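Local atomic coordinates of serine proteinase inhibitor A (Sagittaria sagittifolia, PDB entry 3E8L), a protein that inhibits serine proteases, probably blocking trypsin and chymotrypsin at the same time through two separate reactive sites on one beta-trefoil domain. Residues P10-L23 and F69-L81. The protein carries 2 engineered substitutions. Sequence-based numbering, arbitrary orientation.
Sequences PVVDSDGDAVQLNL and FSASATSQPVMQL
Met79 reaches from 69-81 into the hydrophobic interior between Val11, Val19 and Phe69. Its CG stands anti to the backbone N (chi1 171°), which carries the unbranched chain inward until CG meets Val11 CG2 at 3.6 Å. In the model a bend at chi3 puts CE over one face of the Phe69 ring, near its rim, though too close to Val19 CG1 for its exact position to be trusted; a slim, flexible thioether can thread between branched and flat neighbours. Val19, side by side with Met79 and pointing the same way, brings CG1 obliquely to CD2 of Phe69, 3.6 Å away. Leu21 crosses Phe69 at about a right angle, its CD1 lying 3.6 Å from Phe69 CB and 3.9 Å from Met79 CB, so this branch of the leucine packs against both residues. Beta-branched Val11 also turns CG2 to Leu81 CD1.

The backbones pair at a single beta bridge, Gln20 with Val78. Met79 is gripped twice, its N bonding to Val19 O (2.8 Å) and its O accepting from Val11 N (3.0 Å). Leu21 N bonds to Pro77 O, and Asn22 N to Phe69 O at 2.7 Å.

Phe181 packs on Val11, Val19 and Met79, and Phe87 meets Phe69 edge-to-face. Tyr85 touches Leu21 and Met79, while Tyr142 lies against Val11 and Leu81, so the paired segments lie against strands 84-89, 142-147 and 179-183 of the beta-trefoil.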
loop_
_atom_site.group_PDB
_atom_site.type_symbol
_atom_site.label_atom_id
_atom_site.label_comp_id
_atom_site.label_asym_id
_atom_site.label_seq_id
_atom_site.Cartn_x
_atom_site.Cartn_y
_atom_site.Cartn_z
ATOM N N PRO A 10 17.736 8.757 10.999
ATOM C CA PRO A 10 16.463 8.087 11.220
ATOM C C PRO A 10 15.419 9.049 11.644
ATOM O O PRO A 10 15.697 10.089 12.134
ATOM C CB PRO A 10 16.754 7.125 12.364
ATOM C CG PRO A 10 18.145 7.271 12.666
ATOM C CD PRO A 10 18.636 8.539 12.122
ATOM N N VAL A 11 14.192 8.676 11.420
ATOM C CA VAL A 11 13.066 9.435 11.929
ATOM C C VAL A 11 12.971 9.127 13.420
ATOM O O VAL A 11 12.933 7.962 13.824
ATOM C CB VAL A 11 11.771 9.037 11.220
ATOM C CG1 VAL A 11 10.545 9.681 11.879
ATOM C CG2 VAL A 11 11.855 9.394 9.789
ATOM N N VAL A 12 12.974 10.165 14.240
ATOM C CA VAL A 12 12.897 9.927 15.669
ATOM C C VAL A 12 11.479 10.183 16.178
ATOM O O VAL A 12 10.706 10.931 15.570
ATOM C CB VAL A 12 13.982 10.676 16.478
ATOM C CG1 VAL A 12 15.350 10.094 16.173
ATOM C CG2 VAL A 12 13.948 12.171 16.202
ATOM N N ASP A 13 11.133 9.520 17.275
ATOM C CA ASP A 13 9.850 9.762 17.926
ATOM C C ASP A 13 10.003 10.962 18.868
ATOM O O ASP A 13 11.106 11.527 18.982
ATOM C CB ASP A 13 9.347 8.491 18.644
ATOM C CG ASP A 13 10.290 8.005 19.745
ATOM O OD1 ASP A 13 10.927 8.851 20.413
ATOM O OD2 ASP A 13 10.376 6.768 19.960
ATOM N N SER A 14 8.910 11.334 19.542
ATOM C CA SER A 14 8.914 12.436 20.514
ATOM C C SER A 14 9.960 12.281 21.642
ATOM O O SER A 14 10.340 13.265 22.256
ATOM C CB SER A 14 7.519 12.662 21.095
ATOM O OG SER A 14 7.104 11.530 21.841
ATOM N N ASP A 15 10.430 11.061 21.893
ATOM C CA ASP A 15 11.468 10.837 22.902
ATOM C C ASP A 15 12.898 10.896 22.363
ATOM O O ASP A 15 13.856 10.868 23.133
ATOM C CB ASP A 15 11.258 9.486 23.593
ATOM C CG ASP A 15 9.926 9.394 24.309
ATOM O OD1 ASP A 15 9.494 10.392 24.920
ATOM O OD2 ASP A 15 9.308 8.312 24.250
ATOM N N GLY A 16 13.048 10.970 21.047
ATOM C CA GLY A 16 14.374 10.980 20.435
ATOM C C GLY A 16 14.854 9.602 20.010
ATOM O O GLY A 16 16.002 9.449 19.582
ATOM N N ASP A 17 13.984 8.597 20.139
ATOM C CA ASP A 17 14.323 7.235 19.753
ATOM C C ASP A 17 13.867 6.962 18.315
ATOM O O ASP A 17 12.804 7.414 17.887
ATOM C CB ASP A 17 13.684 6.221 20.693
ATOM C CG ASP A 17 14.190 6.329 22.131
ATOM O OD1 ASP A 17 15.404 6.591 22.363
ATOM O OD2 ASP A 17 13.358 6.120 23.047
ATOM N N ALA A 18 14.656 6.202 17.576
ATOM C CA ALA A 18 14.314 5.917 16.205
ATOM C C ALA A 18 12.941 5.236 16.120
ATOM O O ALA A 18 12.599 4.364 16.925
ATOM C CB ALA A 18 15.398 5.068 15.543
ATOM N N VAL A 19 12.152 5.652 15.139
ATOM C CA VAL A 19 10.846 5.072 14.929
ATOM C C VAL A 19 11.020 3.687 14.319
ATOM O O VAL A 19 11.599 3.520 13.238
ATOM C CB VAL A 19 9.986 5.984 14.051
ATOM C CG1 VAL A 19 8.686 5.271 13.638
ATOM C CG2 VAL A 19 9.693 7.294 14.794
ATOM N N GLN A 20 10.524 2.686 15.025
ATOM C CA GLN A 20 10.691 1.308 14.567
ATOM C C GLN A 20 9.618 0.869 13.583
ATOM O O GLN A 20 8.443 1.232 13.714
ATOM C CB GLN A 20 10.775 0.357 15.755
ATOM C CG GLN A 20 12.057 0.551 16.558
ATOM C CD GLN A 20 11.952 -0.045 17.917
ATOM O OE1 GLN A 20 11.534 -1.192 18.073
ATOM N NE2 GLN A 20 12.340 0.717 18.918
ATOM N N LEU A 21 10.041 0.097 12.589
ATOM C CA LEU A 21 9.122 -0.499 11.634
ATOM C C LEU A 21 8.508 -1.808 12.126
ATOM O O LEU A 21 9.060 -2.512 12.985
ATOM C CB LEU A 21 9.830 -0.763 10.301
ATOM C CG LEU A 21 10.056 0.333 9.255
ATOM C CD1 LEU A 21 9.207 1.587 9.452
ATOM C CD2 LEU A 21 11.478 0.671 9.158
ATOM N N ASN A 22 7.365 -2.136 11.543
ATOM C CA ASN A 22 6.733 -3.417 11.781
ATOM C C ASN A 22 7.333 -4.519 10.905
ATOM O O ASN A 22 7.090 -4.579 9.703
ATOM C CB ASN A 22 5.226 -3.316 11.569
ATOM C CG ASN A 22 4.581 -4.672 11.404
ATOM O OD1 ASN A 22 5.125 -5.679 11.857
ATOM N ND2 ASN A 22 3.427 -4.711 10.760
ATOM N N LEU A 23 8.151 -5.355 11.532
ATOM C CA LEU A 23 8.847 -6.434 10.855
ATOM C C LEU A 23 8.399 -7.779 11.395
ATOM O O LEU A 23 9.159 -8.738 11.398
ATOM C CB LEU A 23 10.357 -6.295 11.047
ATOM C CG LEU A 23 11.140 -5.505 10.004
ATOM C CD1 LEU A 23 10.663 -4.075 9.936
ATOM C CD2 LEU A 23 12.621 -5.563 10.303
ATOM N N PHE A 69 4.070 1.066 10.917
ATOM C CA PHE A 69 4.785 1.494 9.721
ATOM C C PHE A 69 5.454 0.305 9.087
ATOM O O PHE A 69 6.165 -0.452 9.748
ATOM C CB PHE A 69 5.822 2.561 10.064
ATOM C CG PHE A 69 5.257 3.721 10.829
ATOM C CD1 PHE A 69 4.280 4.549 10.251
ATOM C CD2 PHE A 69 5.676 3.977 12.136
ATOM C CE1 PHE A 69 3.738 5.617 10.965
ATOM C CE2 PHE A 69 5.145 5.047 12.855
ATOM C CZ PHE A 69 4.172 5.865 12.263
ATOM N N SER A 70 5.226 0.106 7.802
ATOM C CA SER A 70 5.810 -1.069 7.191
ATOM C C SER A 70 6.383 -0.808 5.810
ATOM O O SER A 70 6.119 0.229 5.206
ATOM C CB SER A 70 4.834 -2.245 7.248
ATOM O OG SER A 70 3.770 -2.049 6.373
ATOM N N ALA A 71 7.195 -1.740 5.332
ATOM C CA ALA A 71 7.992 -1.550 4.124
ATOM C C ALA A 71 8.214 -2.901 3.475
ATOM O O ALA A 71 7.920 -3.921 4.086
ATOM C CB ALA A 71 9.328 -0.913 4.484
ATOM N N SER A 72 8.746 -2.926 2.257
ATOM C CA SER A 72 9.026 -4.201 1.605
ATOM C C SER A 72 10.109 -4.986 2.321
ATOM O O SER A 72 10.997 -4.408 2.963
ATOM C CB SER A 72 9.438 -3.994 0.164
ATOM O OG SER A 72 8.290 -3.810 -0.624
ATOM N N ALA A 73 10.088 -6.301 2.162
ATOM C CA ALA A 73 11.137 -7.146 2.708
ATOM C C ALA A 73 12.536 -6.561 2.460
ATOM O O ALA A 73 12.742 -5.766 1.547
ATOM C CB ALA A 73 10.970 -8.570 2.216
ATOM N N THR A 74 13.486 -6.980 3.286
ATOM C CA THR A 74 14.882 -6.555 3.207
ATOM C C THR A 74 15.169 -5.210 3.843
ATOM O O THR A 74 16.321 -4.841 4.020
ATOM C CB THR A 74 15.423 -6.561 1.760
ATOM O OG1 THR A 74 14.994 -5.386 1.070
ATOM C CG2 THR A 74 14.984 -7.797 1.015
ATOM N N SER A 75 14.118 -4.479 4.185
ATOM C CA SER A 75 14.283 -3.178 4.812
ATOM C C SER A 75 14.912 -3.304 6.189
ATOM O O SER A 75 14.646 -4.257 6.917
ATOM C CB SER A 75 12.941 -2.461 4.926
ATOM O OG SER A 75 13.102 -1.174 5.485
ATOM N N GLN A 76 15.750 -2.339 6.541
ATOM C CA GLN A 76 16.299 -2.272 7.897
ATOM C C GLN A 76 15.155 -1.852 8.832
ATOM O O GLN A 76 14.174 -1.286 8.372
ATOM C CB GLN A 76 17.526 -1.345 7.964
ATOM C CG GLN A 76 17.442 -0.102 7.093
ATOM C CD GLN A 76 16.342 0.781 7.557
ATOM O OE1 GLN A 76 15.350 0.996 6.848
ATOM N NE2 GLN A 76 16.462 1.254 8.787
ATOM N N PRO A 77 15.248 -2.178 10.133
ATOM C CA PRO A 77 14.089 -2.079 11.052
ATOM C C PRO A 77 13.657 -0.669 11.502
ATOM O O PRO A 77 12.787 -0.545 12.365
ATOM C CB PRO A 77 14.556 -2.881 12.285
ATOM C CG PRO A 77 15.812 -3.593 11.859
ATOM C CD PRO A 77 16.420 -2.747 10.811
ATOM N N VAL A 78 14.236 0.378 10.931
ATOM C CA VAL A 78 13.986 1.716 11.427
ATOM C C VAL A 78 13.497 2.611 10.300
ATOM O O VAL A 78 13.935 2.463 9.171
ATOM C CB VAL A 78 15.266 2.282 12.134
ATOM C CG1 VAL A 78 15.956 3.351 11.315
ATOM C CG2 VAL A 78 14.917 2.803 13.496
ATOM N N MET A 79 12.576 3.522 10.594
ATOM C CA MET A 79 12.057 4.426 9.572
ATOM C C MET A 79 13.140 5.434 9.191
ATOM O O MET A 79 13.702 6.093 10.067
ATOM C CB MET A 79 10.761 5.111 10.055
ATOM C CG MET A 79 10.256 6.221 9.170
ATOM S SD MET A 79 8.623 6.954 9.489
ATOM C CE MET A 79 8.016 6.145 10.939
ATOM N N GLN A 80 13.444 5.529 7.893
ATOM C CA GLN A 80 14.483 6.458 7.410
ATOM C C GLN A 80 13.902 7.667 6.691
ATOM O O GLN A 80 12.977 7.531 5.899
ATOM C CB GLN A 80 15.517 5.756 6.519
ATOM C CG GLN A 80 16.559 4.916 7.266
ATOM C CD GLN A 80 17.272 3.891 6.362
ATOM O OE1 GLN A 80 16.792 3.567 5.256
ATOM N NE2 GLN A 80 18.419 3.375 6.831
ATOM N N LEU A 81 14.459 8.844 6.977
ATOM C CA LEU A 81 14.062 10.100 6.338
ATOM C C LEU A 81 14.055 9.998 4.826
ATOM O O LEU A 81 14.982 9.474 4.229
ATOM C CB LEU A 81 14.995 11.220 6.766
ATOM C CG LEU A 81 14.522 12.332 7.703
ATOM C CD1 LEU A 81 13.240 12.037 8.394
ATOM C CD2 LEU A 81 15.617 12.652 8.696
#